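Long-range contacts in B12-binding domain-containing protein (Kitasatospora setae, PDB 6WTE), which binds cobalamin and a [4Fe-4S] cluster and acts as TsrM, a radical S-adenosylmethionine methylase that works by non-radical catalysis: residues R513-T518 and S549-R554; L541-A546 and E555-K560. All blocks are in the same frame, centred on the assembly; numbering follows the deposited sequence.

Overall arrangement
The two contacts fasten the C-terminal helix 554-566 and its preceding loop onto strand 514-515 and helix 533-540. Their centres lie 13 Å apart, on the same side of the chain's centre, and their segments alternate along the sequence: 513-518, then 541-546, then 549-554 and 555-560. Interaction 1 sets the loop before helix 554-566 against strand 514-515, which pairs with strand 404-412 in the sheet of the radical SAM core; interaction 2 packs the loop after helix 533-540 on helix 554-566 itself. His-550 joins them: its ring meets that of Tyr-543 edge-to-face, its NE2 probably bonds Thr-544 O, and its CB packs on Ile-557. The Met-515 side chain lies about 10 Å from the bound cobalamin.

Interaction 1 of 2, residues R513-T518 and S549-R554; sequences RVMLPT and SHWRGR
Strand 514-515, at the edge of the radical SAM sheet, takes Trp-551 from the turn that leads into the C-terminal helix. The indole N-H of Trp-551 NE1 reaches Val-514 O at 2.8 Å, bent at 150° and from above the carbonyl plane. Met-515 covers one face: chi1 of -73°, with CG anti to the carbonyl carbon, lays CG over the five-membered ring, 3.7 Å from its centroid in a CH-pi contact, and the extended chain beyond takes CE to 3.5 Å from Trp-551 CD2, the sulfur above in a more distant Met-aromatic contact. Arg-554 NH1 lies over the opposite face and bonds to Trp-551 O at 2.8 Å; the ring lies between the two side chains, and the bond to Val-514 O restricts its rotation. Arg-513 and Arg-552 run side by side, Arg-513 CD 3.7 Å from Arg-552 NH2, and their polar ends go to different carbonyls: Arg-513 NH2 bonds Met-398 O, while Arg-552 NE and NH2 take Thr-403 O and Ala-402 O. Met-515 and Trp-551 both touch Val-404 of strand 404-412, to which the backbones of Arg-513 and Met-515 are bonded, and Phe-534 of helix 533-540 packs against Trp-551 and Arg-554.

Interaction 2 of 2, residues L541-A546 and E555-K560; sequences LGYTGA and EEIMRK
Tyr-543 and Ile-557 meet because the tyrosine CG (chi1 -85°) and the isoleucine CG1 (chi1 -72°) each stand anti to their own carbonyl carbon, and the two side chains approach from opposite directions. Ile-557 lies over one face of the phenol ring. Its CD1 is 4.2 Å from the Tyr-543 ring centroid, a CH-pi contact displaced toward the rim, while CG1 comes 3.7 Å from Tyr-543 CZ near the hydroxyl end. The second branch, CG2, covers the other side of the same face, 3.8 Å from Tyr-543 CE1; both arms of the isoleucine touch the ring, and CG2 also meets Leu-541 CD1.

Lys-560, one turn further along the helix, crosses the tyrosine at about a right angle. A bend at chi3 (85°) brings the end of its chain to the phenol oxygen, where NZ donates a hydrogen bond to Tyr-543 OH at 3.1 Å; the neighbouring methylene, CE, is 3.3 Å from that oxygen. The hydroxyl is therefore held between an ammonium group and the flank of Ile-557.

Leu-541 adds an apolar edge. Its CD1 lies in the plane of the Tyr-543 ring and touches the helix backbone at Ile-557 O, 3.5 Å away, as well as the CB of Lys-560 at 4.0 Å. Gly-542 follows it with positive phi in a Schellman motif, which ends helix 533-540.

This is loop-on-helix packing at the C-terminal end of the chain. Leu-538 of helix 533-540 touches both Tyr-543 and Ile-557, Leu-541 continues along helix 554-566 to Ala-561 and Ala-564, and past the tyrosine Ala-546 rests on Trp-306 of strand 304-309.

Interaction 1 of 2, residues R513-T518 and S549-R554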
loop_
_atom_site.group_PDB
_atom_site.type_symbol
_atom_site.label_atom_id
_atom_site.label_comp_id
_atom_site.label_asym_id
_atom_site.label_seq_id
_atom_site.Cartn_x
_atom_site.Cartn_y
_atom_site.Cartn_z
ATOM N N ARG A 513 8.280 -15.893 17.415
ATOM C CA ARG A 513 9.008 -15.167 16.381
ATOM C C ARG A 513 8.388 -15.308 14.995
ATOM O O ARG A 513 9.048 -14.995 14.001
ATOM C CB ARG A 513 10.479 -15.595 16.347
ATOM C CG ARG A 513 10.764 -17.043 15.931
ATOM C CD ARG A 513 12.284 -17.282 15.925
ATOM N NE ARG A 513 12.689 -18.638 15.552
ATOM C CZ ARG A 513 13.108 -18.993 14.340
ATOM N NH1 ARG A 513 13.170 -18.099 13.360
ATOM N NH2 ARG A 513 13.462 -20.249 14.103
ATOM N N VAL A 514 7.134 -15.756 14.902
ATOM C CA VAL A 514 6.470 -15.880 13.611
ATOM C C VAL A 514 5.149 -15.133 13.637
ATOM O O VAL A 514 4.485 -15.026 14.675
ATOM C CB VAL A 514 6.216 -17.347 13.207
ATOM C CG1 VAL A 514 7.508 -18.130 13.206
ATOM C CG2 VAL A 514 5.190 -17.992 14.120
ATOM N N MET A 515 4.766 -14.628 12.469
ATOM C CA MET A 515 3.447 -14.059 12.226
ATOM C C MET A 515 2.768 -14.906 11.163
ATOM O O MET A 515 3.252 -14.983 10.032
ATOM C CB MET A 515 3.557 -12.609 11.770
ATOM C CG MET A 515 3.947 -11.651 12.880
ATOM S SD MET A 515 3.851 -9.960 12.275
ATOM C CE MET A 515 4.217 -9.023 13.755
ATOM N N LEU A 516 1.651 -15.527 11.527
ATOM C CA LEU A 516 0.897 -16.415 10.660
ATOM C C LEU A 516 -0.492 -15.846 10.423
ATOM O O LEU A 516 -1.013 -15.104 11.260
ATOM C CB LEU A 516 0.762 -17.805 11.291
ATOM C CG LEU A 516 2.058 -18.581 11.510
ATOM C CD1 LEU A 516 1.850 -19.660 12.553
ATOM C CD2 LEU A 516 2.469 -19.197 10.199
ATOM N N PRO A 517 -1.118 -16.175 9.300
ATOM C CA PRO A 517 -2.513 -15.780 9.110
ATOM C C PRO A 517 -3.398 -16.536 10.082
ATOM O O PRO A 517 -3.114 -17.675 10.461
ATOM C CB PRO A 517 -2.804 -16.178 7.660
ATOM C CG PRO A 517 -1.834 -17.257 7.363
ATOM C CD PRO A 517 -0.600 -16.952 8.160
ATOM N N THR A 518 -4.472 -15.880 10.503
ATOM C CA THR A 518 -5.427 -16.497 11.409
ATOM C C THR A 518 -6.835 -16.181 10.938
ATOM O O THR A 518 -7.072 -15.183 10.258
ATOM C CB THR A 518 -5.267 -15.995 12.850
ATOM O OG1 THR A 518 -5.324 -14.563 12.857
ATOM C CG2 THR A 518 -3.947 -16.449 13.437
ATOM N N SER A 549 8.708 -5.069 15.674
ATOM C CA SER A 549 9.916 -5.039 16.494
ATOM C C SER A 549 9.655 -5.431 17.941
ATOM O O SER A 549 10.613 -5.666 18.685
ATOM C CB SER A 549 10.558 -3.648 16.450
ATOM O OG SER A 549 9.844 -2.708 17.241
ATOM N N HIS A 550 8.392 -5.494 18.359
ATOM C CA HIS A 550 8.027 -5.904 19.709
ATOM C C HIS A 550 7.240 -7.207 19.723
ATOM O O HIS A 550 6.694 -7.582 20.766
ATOM C CB HIS A 550 7.231 -4.786 20.388
ATOM C CG HIS A 550 7.965 -3.483 20.430
ATOM N ND1 HIS A 550 9.187 -3.341 21.051
ATOM C CD2 HIS A 550 7.664 -2.271 19.907
ATOM C CE1 HIS A 550 9.604 -2.095 20.918
ATOM N NE2 HIS A 550 8.697 -1.423 20.228
ATOM N N TRP A 551 7.183 -7.911 18.592
ATOM C CA TRP A 551 6.405 -9.143 18.510
ATOM C C TRP A 551 6.994 -10.241 19.392
ATOM O O TRP A 551 6.267 -10.904 20.142
ATOM C CB TRP A 551 6.325 -9.588 17.046
ATOM C CG TRP A 551 5.393 -10.733 16.780
ATOM C CD1 TRP A 551 5.740 -11.999 16.412
ATOM C CD2 TRP A 551 3.960 -10.712 16.848
ATOM N NE1 TRP A 551 4.610 -12.772 16.246
ATOM C CE2 TRP A 551 3.507 -12.005 16.508
ATOM C CE3 TRP A 551 3.017 -9.727 17.161
ATOM C CZ2 TRP A 551 2.153 -12.338 16.482
ATOM C CZ3 TRP A 551 1.670 -10.060 17.128
ATOM C CH2 TRP A 551 1.254 -11.357 16.796
ATOM N N ARG A 552 8.313 -10.441 19.337
ATOM C CA ARG A 552 8.921 -11.493 20.155
ATOM C C ARG A 552 8.561 -11.351 21.629
ATOM O O ARG A 552 8.299 -12.349 22.310
ATOM C CB ARG A 552 10.441 -11.490 19.990
ATOM C CG ARG A 552 10.924 -12.147 18.716
ATOM C CD ARG A 552 12.412 -12.446 18.777
ATOM N NE ARG A 552 12.855 -13.074 17.538
ATOM C CZ ARG A 552 14.009 -13.705 17.376
ATOM N NH1 ARG A 552 14.865 -13.809 18.387
ATOM N NH2 ARG A 552 14.302 -14.247 16.200
ATOM N N GLY A 553 8.514 -10.120 22.133
ATOM C CA GLY A 553 8.272 -9.918 23.548
ATOM C C GLY A 553 6.852 -9.519 23.886
ATOM O O GLY A 553 6.618 -8.860 24.904
ATOM N N ARG A 554 5.885 -9.917 23.056
ATOM C CA ARG A 554 4.530 -9.403 23.239
ATOM C C ARG A 554 3.922 -9.851 24.565
ATOM O O ARG A 554 3.188 -9.086 25.204
ATOM C CB ARG A 554 3.642 -9.813 22.056
ATOM C CG ARG A 554 3.549 -11.306 21.768
ATOM C CD ARG A 554 2.893 -11.468 20.397
ATOM N NE ARG A 554 2.641 -12.853 20.005
ATOM C CZ ARG A 554 3.564 -13.648 19.479
ATOM N NH1 ARG A 554 4.799 -13.196 19.317
ATOM N NH2 ARG A 554 3.257 -14.890 19.118
#

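Interaction 2 of 2, residues L541-A546 and E555-K560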
loop_
_atom_site.group_PDB
_atom_site.type_symbol
_atom_site.label_atom_id
_atom_site.label_comp_id
_atom_site.label_asym_id
_atom_site.label_seq_id
_atom_site.Cartn_x
_atom_site.Cartn_y
_atom_site.Cartn_z
ATOM N N LEU A 541 2.427 1.854 27.525
ATOM C CA LEU A 541 3.803 1.914 27.990
ATOM C C LEU A 541 4.687 2.812 27.132
ATOM O O LEU A 541 5.880 2.945 27.427
ATOM C CB LEU A 541 4.392 0.504 28.044
ATOM C CG LEU A 541 3.812 -0.427 29.112
ATOM C CD1 LEU A 541 4.234 -1.862 28.856
ATOM C CD2 LEU A 541 4.251 0.012 30.493
ATOM N N GLY A 542 4.142 3.424 26.088
ATOM C CA GLY A 542 4.942 4.297 25.245
ATOM C C GLY A 542 6.026 3.586 24.464
ATOM O O GLY A 542 7.150 4.095 24.362
ATOM N N TYR A 543 5.725 2.407 23.930
ATOM C CA TYR A 543 6.682 1.708 23.089
ATOM C C TYR A 543 6.744 2.371 21.722
ATOM O O TYR A 543 5.750 2.899 21.217
ATOM C CB TYR A 543 6.310 0.232 22.948
ATOM C CG TYR A 543 6.829 -0.628 24.076
ATOM C CD1 TYR A 543 6.106 -0.770 25.250
ATOM C CD2 TYR A 543 8.043 -1.291 23.971
ATOM C CE1 TYR A 543 6.571 -1.551 26.285
ATOM C CE2 TYR A 543 8.520 -2.081 25.005
ATOM C CZ TYR A 543 7.778 -2.202 26.162
ATOM O OH TYR A 543 8.228 -2.975 27.205
ATOM N N THR A 544 7.935 2.358 21.133
ATOM C CA THR A 544 8.185 3.021 19.865
ATOM C C THR A 544 8.618 1.999 18.819
ATOM O O THR A 544 8.956 0.857 19.132
ATOM C CB THR A 544 9.248 4.118 20.024
ATOM O OG1 THR A 544 10.490 3.528 20.430
ATOM C CG2 THR A 544 8.812 5.142 21.077
ATOM N N GLY A 545 8.580 2.417 17.556
ATOM C CA GLY A 545 9.059 1.578 16.477
ATOM C C GLY A 545 7.963 0.767 15.824
ATOM O O GLY A 545 6.794 0.774 16.226
ATOM N N ALA A 546 8.364 0.038 14.784
ATOM C CA ALA A 546 7.426 -0.820 14.076
ATOM C C ALA A 546 6.834 -1.854 15.025
ATOM O O ALA A 546 7.501 -2.345 15.937
ATOM C CB ALA A 546 8.118 -1.513 12.895
ATOM N N GLU A 555 4.210 -11.079 25.003
ATOM C CA GLU A 555 3.677 -11.521 26.289
ATOM C C GLU A 555 4.252 -10.700 27.438
ATOM O O GLU A 555 3.518 -10.304 28.353
ATOM C CB GLU A 555 3.944 -13.010 26.506
ATOM C CG GLU A 555 3.076 -13.917 25.644
ATOM C CD GLU A 555 3.083 -15.356 26.117
ATOM O OE1 GLU A 555 2.910 -15.585 27.331
ATOM O OE2 GLU A 555 3.270 -16.260 25.274
ATOM N N GLU A 556 5.561 -10.431 27.401
ATOM C CA GLU A 556 6.181 -9.618 28.444
ATOM C C GLU A 556 5.655 -8.189 28.423
ATOM O O GLU A 556 5.433 -7.584 29.479
ATOM C CB GLU A 556 7.701 -9.624 28.279
ATOM C CG GLU A 556 8.430 -8.524 29.067
ATOM C CD GLU A 556 8.242 -8.622 30.570
ATOM O OE1 GLU A 556 7.872 -9.709 31.066
ATOM O OE2 GLU A 556 8.485 -7.608 31.267
ATOM N N ILE A 557 5.451 -7.633 27.233
ATOM C CA ILE A 557 4.966 -6.264 27.149
ATOM C C ILE A 557 3.558 -6.169 27.722
ATOM O O ILE A 557 3.220 -5.204 28.418
ATOM C CB ILE A 557 5.059 -5.774 25.697
ATOM C CG1 ILE A 557 6.535 -5.559 25.352
ATOM C CG2 ILE A 557 4.252 -4.495 25.502
ATOM C CD1 ILE A 557 6.818 -5.379 23.891
ATOM N N MET A 558 2.732 -7.192 27.490
ATOM C CA MET A 558 1.407 -7.199 28.103
ATOM C C MET A 558 1.493 -7.387 29.616
ATOM O O MET A 558 0.751 -6.744 30.369
ATOM C CB MET A 558 0.540 -8.276 27.447
ATOM C CG MET A 558 0.109 -7.886 26.039
ATOM S SD MET A 558 -0.939 -9.076 25.172
ATOM C CE MET A 558 0.145 -10.496 25.033
ATOM N N ARG A 559 2.422 -8.224 30.089
ATOM C CA ARG A 559 2.598 -8.358 31.531
ATOM C C ARG A 559 3.035 -7.036 32.146
ATOM O O ARG A 559 2.522 -6.628 33.194
ATOM C CB ARG A 559 3.617 -9.453 31.850
ATOM C CG ARG A 559 3.779 -9.714 33.348
ATOM C CD ARG A 559 5.146 -10.322 33.672
ATOM N NE ARG A 559 6.198 -9.343 33.432
ATOM C CZ ARG A 559 6.554 -8.416 34.316
ATOM N NH1 ARG A 559 5.955 -8.368 35.497
ATOM N NH2 ARG A 559 7.510 -7.548 34.021
ATOM N N LYS A 560 3.982 -6.349 31.501
ATOM C CA LYS A 560 4.495 -5.108 32.064
ATOM C C LYS A 560 3.442 -4.013 32.038
ATOM O O LYS A 560 3.410 -3.167 32.937
ATOM C CB LYS A 560 5.751 -4.656 31.315
ATOM C CG LYS A 560 6.571 -3.633 32.097
ATOM C CD LYS A 560 8.033 -3.622 31.682
ATOM C CE LYS A 560 8.254 -2.727 30.478
ATOM N NZ LYS A 560 9.641 -2.842 29.951
#